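Local coordinates for putative short-chain dehydrogenase/reductase (Burkholderia xenovorans, PDB 5JY1), which binds NAD and probably works as an NAD(P)-dependent oxidoreductase of the short-chain dehydrogenase/reductase family, perhaps reducing 3-oxoacyl groups on acyl carrier protein, at residues A[86-98]-A[137-149]. Residues are numbered along the deposited sequence; the frame is centred on the assembly and turned at random.
With NAD (nicotinamide-adenine-dinucleotide), chain E; EDO (1,2-ethanediol), chain I.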
loop_
_atom_site.group_PDB
_atom_site.type_symbol
_atom_site.label_atom_id
_atom_site.label_comp_id
_atom_site.label_asym_id
_atom_site.label_seq_id
_atom_site.Cartn_x
_atom_site.Cartn_y
_atom_site.Cartn_z
ATOM N N VAL A 86 -12.117 24.655 24.584
ATOM C CA VAL A 86 -13.534 24.504 24.903
ATOM C C VAL A 86 -14.021 25.677 25.749
ATOM O O VAL A 86 -15.112 26.218 25.519
ATOM C CB VAL A 86 -13.782 23.153 25.601
ATOM C CG1 VAL A 86 -15.246 23.022 26.013
ATOM C CG2 VAL A 86 -13.380 21.998 24.692
ATOM N N GLU A 87 -13.221 26.096 26.733
ATOM C CA GLU A 87 -13.632 27.197 27.603
ATOM C C GLU A 87 -13.749 28.510 26.833
ATOM O O GLU A 87 -14.709 29.265 27.024
ATOM C CB GLU A 87 -12.647 27.327 28.764
ATOM C CG GLU A 87 -12.727 26.143 29.733
ATOM C CD GLU A 87 -11.565 26.067 30.716
ATOM O OE1 GLU A 87 -10.700 26.971 30.711
ATOM O OE2 GLU A 87 -11.523 25.087 31.496
ATOM N N GLN A 88 -12.804 28.783 25.932
ATOM C CA GLN A 88 -12.787 30.077 25.256
ATOM C C GLN A 88 -13.757 30.132 24.082
ATOM O O GLN A 88 -14.363 31.178 23.827
ATOM C CB GLN A 88 -11.373 30.395 24.778
ATOM C CG GLN A 88 -10.398 30.620 25.909
ATOM C CD GLN A 88 -10.757 31.840 26.723
ATOM O OE1 GLN A 88 -11.000 32.915 26.171
ATOM N NE2 GLN A 88 -10.807 31.680 28.043
ATOM N N PHE A 89 -13.905 29.036 23.338
ATOM C CA PHE A 89 -14.679 29.072 22.106
ATOM C C PHE A 89 -15.864 28.117 22.060
ATOM O O PHE A 89 -16.634 28.171 21.090
ATOM C CB PHE A 89 -13.770 28.786 20.900
ATOM C CG PHE A 89 -12.770 29.874 20.613
ATOM C CD1 PHE A 89 -13.185 31.164 20.328
ATOM C CD2 PHE A 89 -11.412 29.594 20.592
ATOM C CE1 PHE A 89 -12.264 32.164 20.050
ATOM C CE2 PHE A 89 -10.485 30.584 20.311
ATOM C CZ PHE A 89 -10.912 31.872 20.039
ATOM N N GLY A 90 -16.018 27.225 23.037
ATOM C CA GLY A 90 -17.234 26.452 23.176
ATOM C C GLY A 90 -17.157 25.011 22.720
ATOM O O GLY A 90 -18.106 24.258 22.971
ATOM N N SER A 91 -16.078 24.610 22.050
ATOM C CA SER A 91 -15.946 23.262 21.508
ATOM C C SER A 91 -14.491 23.045 21.110
ATOM O O SER A 91 -13.674 23.968 21.156
ATOM C CB SER A 91 -16.871 23.060 20.302
ATOM O OG SER A 91 -16.598 24.030 19.294
ATOM N N LEU A 92 -14.174 21.808 20.706
ATOM C CA LEU A 92 -12.912 21.526 20.010
ATOM C C LEU A 92 -13.244 20.514 18.918
ATOM O O LEU A 92 -13.160 19.301 19.129
ATOM C CB LEU A 92 -11.816 21.014 20.940
ATOM C CG LEU A 92 -10.506 20.737 20.183
ATOM C CD1 LEU A 92 -10.075 21.949 19.338
ATOM C CD2 LEU A 92 -9.399 20.316 21.156
ATOM N N ASP A 93 -13.614 21.033 17.749
ATOM C CA ASP A 93 -14.126 20.219 16.656
ATOM C C ASP A 93 -13.029 19.582 15.824
ATOM O O ASP A 93 -13.251 18.511 15.249
ATOM C CB ASP A 93 -15.000 21.078 15.737
ATOM C CG ASP A 93 -16.074 21.810 16.494
ATOM O OD1 ASP A 93 -17.133 21.194 16.737
ATOM O OD2 ASP A 93 -15.865 22.997 16.853
ATOM N N ILE A 94 -11.857 20.215 15.758
ATOM C CA ILE A 94 -10.800 19.863 14.811
ATOM C C ILE A 94 -9.466 19.860 15.544
ATOM O O ILE A 94 -9.104 20.858 16.176
ATOM C CB ILE A 94 -10.740 20.869 13.643
ATOM C CG1 ILE A 94 -12.062 20.921 12.870
ATOM C CG2 ILE A 94 -9.527 20.588 12.737
ATOM C CD1 ILE A 94 -12.286 22.266 12.178
ATOM N N LEU A 95 -8.712 18.766 15.432
ATOM C CA LEU A 95 -7.378 18.670 16.020
ATOM C C LEU A 95 -6.357 18.372 14.929
ATOM O O LEU A 95 -6.544 17.432 14.150
ATOM C CB LEU A 95 -7.324 17.578 17.090
ATOM C CG LEU A 95 -5.941 17.233 17.651
ATOM C CD1 LEU A 95 -5.377 18.378 18.489
ATOM C CD2 LEU A 95 -6.013 15.947 18.482
ATOM N N VAL A 96 -5.287 19.169 14.874
ATOM C CA VAL A 96 -4.192 18.960 13.927
ATOM C C VAL A 96 -2.912 18.748 14.724
ATOM O O VAL A 96 -2.473 19.649 15.452
ATOM C CB VAL A 96 -4.039 20.143 12.956
ATOM C CG1 VAL A 96 -2.880 19.889 11.983
ATOM C CG2 VAL A 96 -5.333 20.378 12.207
ATOM N N ASN A 97 -2.312 17.562 14.586
ATOM C CA ASN A 97 -1.124 17.175 15.352
ATOM C C ASN A 97 0.092 17.368 14.457
ATOM O O ASN A 97 0.454 16.491 13.671
ATOM C CB ASN A 97 -1.254 15.743 15.863
ATOM C CG ASN A 97 -2.347 15.610 16.908
ATOM O OD1 ASN A 97 -2.348 16.329 17.909
ATOM N ND2 ASN A 97 -3.297 14.718 16.672
ATOM N N ASN A 98 0.728 18.522 14.589
ATOM C CA ASN A 98 1.721 18.968 13.628
ATOM C C ASN A 98 3.107 19.193 14.223
ATOM O O ASN A 98 4.091 19.121 13.478
ATOM C CB ASN A 98 1.208 20.253 12.946
ATOM C CG ASN A 98 2.284 21.022 12.237
ATOM O OD1 ASN A 98 2.534 20.811 11.047
ATOM N ND2 ASN A 98 2.909 21.955 12.951
ATOM N N PRO A 137 -14.528 16.209 24.215
ATOM C CA PRO A 137 -15.556 17.101 23.650
ATOM C C PRO A 137 -16.089 16.641 22.297
ATOM O O PRO A 137 -17.258 16.916 21.990
ATOM C CB PRO A 137 -14.836 18.452 23.546
ATOM C CG PRO A 137 -13.387 18.095 23.465
ATOM C CD PRO A 137 -13.239 16.913 24.372
ATOM N N MET A 138 -15.275 15.961 21.479
ATOM C CA MET A 138 -15.750 15.488 20.181
ATOM C C MET A 138 -16.810 14.406 20.339
ATOM O O MET A 138 -17.838 14.425 19.651
ATOM C CB MET A 138 -14.582 14.958 19.340
ATOM C CG MET A 138 -13.614 16.015 18.863
ATOM S SD MET A 138 -12.247 15.233 17.987
ATOM C CE MET A 138 -11.264 16.656 17.526
ATOM N N ARG A 139 -16.568 13.437 21.231
ATOM C CA ARG A 139 -17.573 12.409 21.489
ATOM C C ARG A 139 -18.885 13.029 21.950
ATOM O O ARG A 139 -19.962 12.645 21.483
ATOM C CB ARG A 139 -17.067 11.422 22.544
ATOM C CG ARG A 139 -18.129 10.440 23.014
ATOM C CD ARG A 139 -17.593 9.468 24.067
ATOM N NE ARG A 139 -17.060 10.191 25.229
ATOM C CZ ARG A 139 -16.298 9.658 26.172
ATOM N NH1 ARG A 139 -15.979 8.369 26.129
ATOM N NH2 ARG A 139 -15.845 10.419 27.165
ATOM N N GLU A 140 -18.816 13.981 22.882
ATOM C CA GLU A 140 -20.036 14.565 23.423
ATOM C C GLU A 140 -20.871 15.225 22.337
ATOM O O GLU A 140 -22.109 15.156 22.362
ATOM C CB GLU A 140 -19.691 15.579 24.507
ATOM C CG GLU A 140 -20.929 16.232 25.091
ATOM C CD GLU A 140 -20.607 17.281 26.117
ATOM O OE1 GLU A 140 -21.442 18.203 26.285
ATOM O OE2 GLU A 140 -19.531 17.180 26.744
ATOM N N ARG A 141 -20.215 15.864 21.375
ATOM C CA ARG A 141 -20.900 16.600 20.321
ATOM C C ARG A 141 -21.167 15.751 19.091
ATOM O O ARG A 141 -21.815 16.235 18.152
ATOM C CB ARG A 141 -20.076 17.832 19.950
ATOM C CG ARG A 141 -20.076 18.873 21.060
ATOM C CD ARG A 141 -18.933 19.845 20.937
ATOM N NE ARG A 141 -18.984 20.835 22.005
ATOM C CZ ARG A 141 -18.584 20.604 23.256
ATOM N NH1 ARG A 141 -18.095 19.412 23.600
ATOM N NH2 ARG A 141 -18.674 21.563 24.170
ATOM N N ARG A 142 -20.689 14.501 19.090
ATOM C CA ARG A 142 -20.839 13.586 17.956
ATOM C C ARG A 142 -20.349 14.226 16.658
ATOM O O ARG A 142 -20.994 14.129 15.611
ATOM C CB ARG A 142 -22.291 13.113 17.826
ATOM C CG ARG A 142 -22.853 12.444 19.083
ATOM C CD ARG A 142 -22.125 11.147 19.386
ATOM N NE ARG A 142 -22.903 10.216 20.211
ATOM C CZ ARG A 142 -22.635 9.917 21.483
ATOM N NH1 ARG A 142 -21.616 10.482 22.107
ATOM N NH2 ARG A 142 -23.390 9.042 22.130
ATOM N N TRP A 143 -19.189 14.880 16.728
ATOM C CA TRP A 143 -18.580 15.494 15.545
ATOM C C TRP A 143 -17.110 15.738 15.844
ATOM O O TRP A 143 -16.784 16.422 16.820
ATOM C CB TRP A 143 -19.288 16.817 15.174
ATOM C CG TRP A 143 -19.115 17.254 13.707
ATOM C CD1 TRP A 143 -20.032 17.124 12.704
ATOM C CD2 TRP A 143 -17.972 17.912 13.119
ATOM N NE1 TRP A 143 -19.527 17.636 11.526
ATOM C CE2 TRP A 143 -18.271 18.133 11.755
ATOM C CE3 TRP A 143 -16.730 18.326 13.608
ATOM C CZ2 TRP A 143 -17.371 18.748 10.878
ATOM C CZ3 TRP A 143 -15.836 18.938 12.745
ATOM C CH2 TRP A 143 -16.162 19.149 11.386
ATOM N N GLY A 144 -16.224 15.220 14.999
ATOM C CA GLY A 144 -14.809 15.466 15.185
ATOM C C GLY A 144 -14.025 15.226 13.917
ATOM O O GLY A 144 -14.396 14.395 13.082
ATOM N N ARG A 145 -12.926 15.969 13.776
ATOM C CA ARG A 145 -11.968 15.792 12.689
ATOM C C ARG A 145 -10.576 15.821 13.292
ATOM O O ARG A 145 -10.190 16.819 13.912
ATOM C CB ARG A 145 -12.102 16.892 11.625
ATOM C CG ARG A 145 -13.465 16.960 10.975
ATOM C CD ARG A 145 -13.615 15.849 9.937
ATOM N NE ARG A 145 -14.844 15.955 9.161
ATOM C CZ ARG A 145 -16.027 15.463 9.521
ATOM N NH1 ARG A 145 -16.177 14.816 10.675
ATOM N NH2 ARG A 145 -17.072 15.625 8.710
ATOM N N ILE A 146 -9.826 14.731 13.129
ATOM C CA ILE A 146 -8.446 14.668 13.589
ATOM C C ILE A 146 -7.555 14.504 12.366
ATOM O O ILE A 146 -7.787 13.609 11.544
ATOM C CB ILE A 146 -8.236 13.524 14.597
ATOM C CG1 ILE A 146 -9.111 13.778 15.836
ATOM C CG2 ILE A 146 -6.754 13.399 14.986
ATOM C CD1 ILE A 146 -9.107 12.643 16.867
ATOM N N VAL A 147 -6.557 15.377 12.241
ATOM C CA VAL A 147 -5.616 15.366 11.117
ATOM C C VAL A 147 -4.230 15.141 11.698
ATOM O O VAL A 147 -3.692 16.021 12.385
ATOM C CB VAL A 147 -5.648 16.683 10.322
ATOM C CG1 VAL A 147 -4.778 16.579 9.060
ATOM C CG2 VAL A 147 -7.081 17.104 9.968
ATOM N N ASN A 148 -3.641 13.978 11.423
ATOM C CA ASN A 148 -2.283 13.689 11.858
ATOM C C ASN A 148 -1.323 13.869 10.689
ATOM O O ASN A 148 -1.721 13.855 9.526
ATOM C CB ASN A 148 -2.183 12.267 12.417
ATOM C CG ASN A 148 -2.978 12.102 13.688
ATOM O OD1 ASN A 148 -3.131 13.055 14.452
ATOM N ND2 ASN A 148 -3.497 10.897 13.925
ATOM N N PHE A 149 -0.049 14.081 11.003
ATOM C CA PHE A 149 0.977 14.273 9.987
ATOM C C PHE A 149 2.029 13.183 10.106
ATOM O O PHE A 149 2.600 12.979 11.180
ATOM C CB PHE A 149 1.626 15.654 10.103
ATOM C CG PHE A 149 0.812 16.752 9.481
ATOM C CD1 PHE A 149 0.939 17.044 8.137
ATOM C CD2 PHE A 149 -0.098 17.470 10.230
ATOM C CE1 PHE A 149 0.186 18.049 7.548
ATOM C CE2 PHE A 149 -0.850 18.481 9.650
ATOM C CZ PHE A 149 -0.708 18.771 8.307
HETATM P PA NAD E . 8.780 23.146 11.636
HETATM O O1A NAD E . 10.091 22.720 12.225
HETATM O O2A NAD E . 8.912 24.237 10.584
HETATM O O5B NAD E . 7.723 23.646 12.829
HETATM C C5B NAD E . 7.667 22.861 13.968
HETATM C C4B NAD E . 6.766 23.608 15.033
HETATM O O4B NAD E . 6.611 22.832 16.052
HETATM C C3B NAD E . 7.554 24.862 15.551
HETATM O O3B NAD E . 6.721 25.980 15.556
HETATM C C2B NAD E . 7.961 24.453 16.946
HETATM O O2B NAD E . 8.224 25.661 17.813
HETATM C C1B NAD E . 6.917 23.748 17.339
HETATM N N9A NAD E . 7.254 22.883 18.456
HETATM C C8A NAD E . 8.404 22.225 18.622
HETATM N N7A NAD E . 8.329 21.557 19.755
HETATM C C5A NAD E . 7.132 21.800 20.295
HETATM C C6A NAD E . 6.558 21.348 21.486
HETATM N N6A NAD E . 6.966 20.472 22.574
HETATM N N1A NAD E . 5.339 21.734 21.810
HETATM C C2A NAD E . 4.645 22.577 20.976
HETATM N N3A NAD E . 5.196 23.028 19.823
HETATM C C4A NAD E . 6.461 22.617 19.491
HETATM O O3 NAD E . 8.064 21.807 10.989
HETATM P PN NAD E . 7.402 21.614 9.510
HETATM O O1N NAD E . 8.514 21.460 8.485
HETATM O O2N NAD E . 6.477 22.772 9.091
HETATM O O5D NAD E . 6.572 20.182 9.562
HETATM C C5D NAD E . 5.327 20.134 10.256
HETATM C C4D NAD E . 4.766 18.673 10.243
HETATM O O4D NAD E . 4.828 18.165 9.013
HETATM C C3D NAD E . 5.668 17.790 11.112
HETATM O O3D NAD E . 4.950 16.852 11.759
HETATM C C2D NAD E . 6.609 17.129 10.077
HETATM O O2D NAD E . 7.170 15.902 10.702
HETATM C C1D NAD E . 5.814 16.892 9.055
HETATM N N1N NAD E . 6.527 16.823 7.788
HETATM C C2N NAD E . 6.945 17.955 7.160
HETATM C C3N NAD E . 7.632 17.888 5.946
HETATM C C7N NAD E . 8.105 19.138 5.242
HETATM O O7N NAD E . 8.537 19.083 4.100
HETATM N N7N NAD E . 8.057 20.385 5.899
HETATM C C4N NAD E . 7.887 16.663 5.383
HETATM C C5N NAD E . 7.469 15.537 6.000
HETATM C C6N NAD E . 6.775 15.613 7.216
HETATM C C1 EDO I . -14.261 8.113 28.876
HETATM O O1 EDO I . -14.514 9.441 29.362
HETATM C C2 EDO I . -12.805 8.043 28.441
HETATM O O2 EDO I . -12.502 9.249 27.722
HETATM O O HOH W 1 -17.287 18.785 18.131
HETATM O O HOH W 2 0.675 13.594 14.111
#
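V96 lays its CG2 methyl alongside V147, 4.2 Å from V147 CB, the two side chains pointing the same way. Its other branch, CG1, stands opposite the backbone N (chi1 180°) and so faces F149, whose ring, in one of its two conformers, turns an edge to that methyl and to N97 O. Such beta-branched residues suit the buried strands 94-97 and 144-149, which run parallel, their axes approaching to 4.8 Å, the first also bonded to strand 16-20. D93 O receives R145 N, L95 gives its N to R145 O and takes V147 N on its own O, and N97 N reaches V147 O.

On the face where L95 and I146 point, the amides of N97 and N148 lie side by side, their planes 30° apart. N97 ND2 meets N148 OD1 at 2.8 Å in an almost straight bond (176°), lying in the N97 amide plane. The amide suits both places: N97 donates from ND2, while N148 accepts on OD1 and still donates from ND2 to T175. Farther back, the extended, unbranched M138 slides its CE to 4.1 Å from L95 CB, and G144, with no side chain, passes close beside its sulfur. P137 CB packs on V86 CG2 at 4.0 Å, joining the ends of helices 75-89 and 113-141. Beside them R141 stretches over S91 and makes a weak bond from NH2 to G90 O (3.0 Å), while its NH1 holds P137 O.

At the other end N98 O accepts the NAD ribose hydroxyl O3D at 3.0 Å. K168, which also bonds the cofactor, holds F149 O. Neighbouring parallel strands whose C-terminal ends meet the nicotinamide ribose are characteristic of the Rossmann fold of short-chain dehydrogenases/reductases.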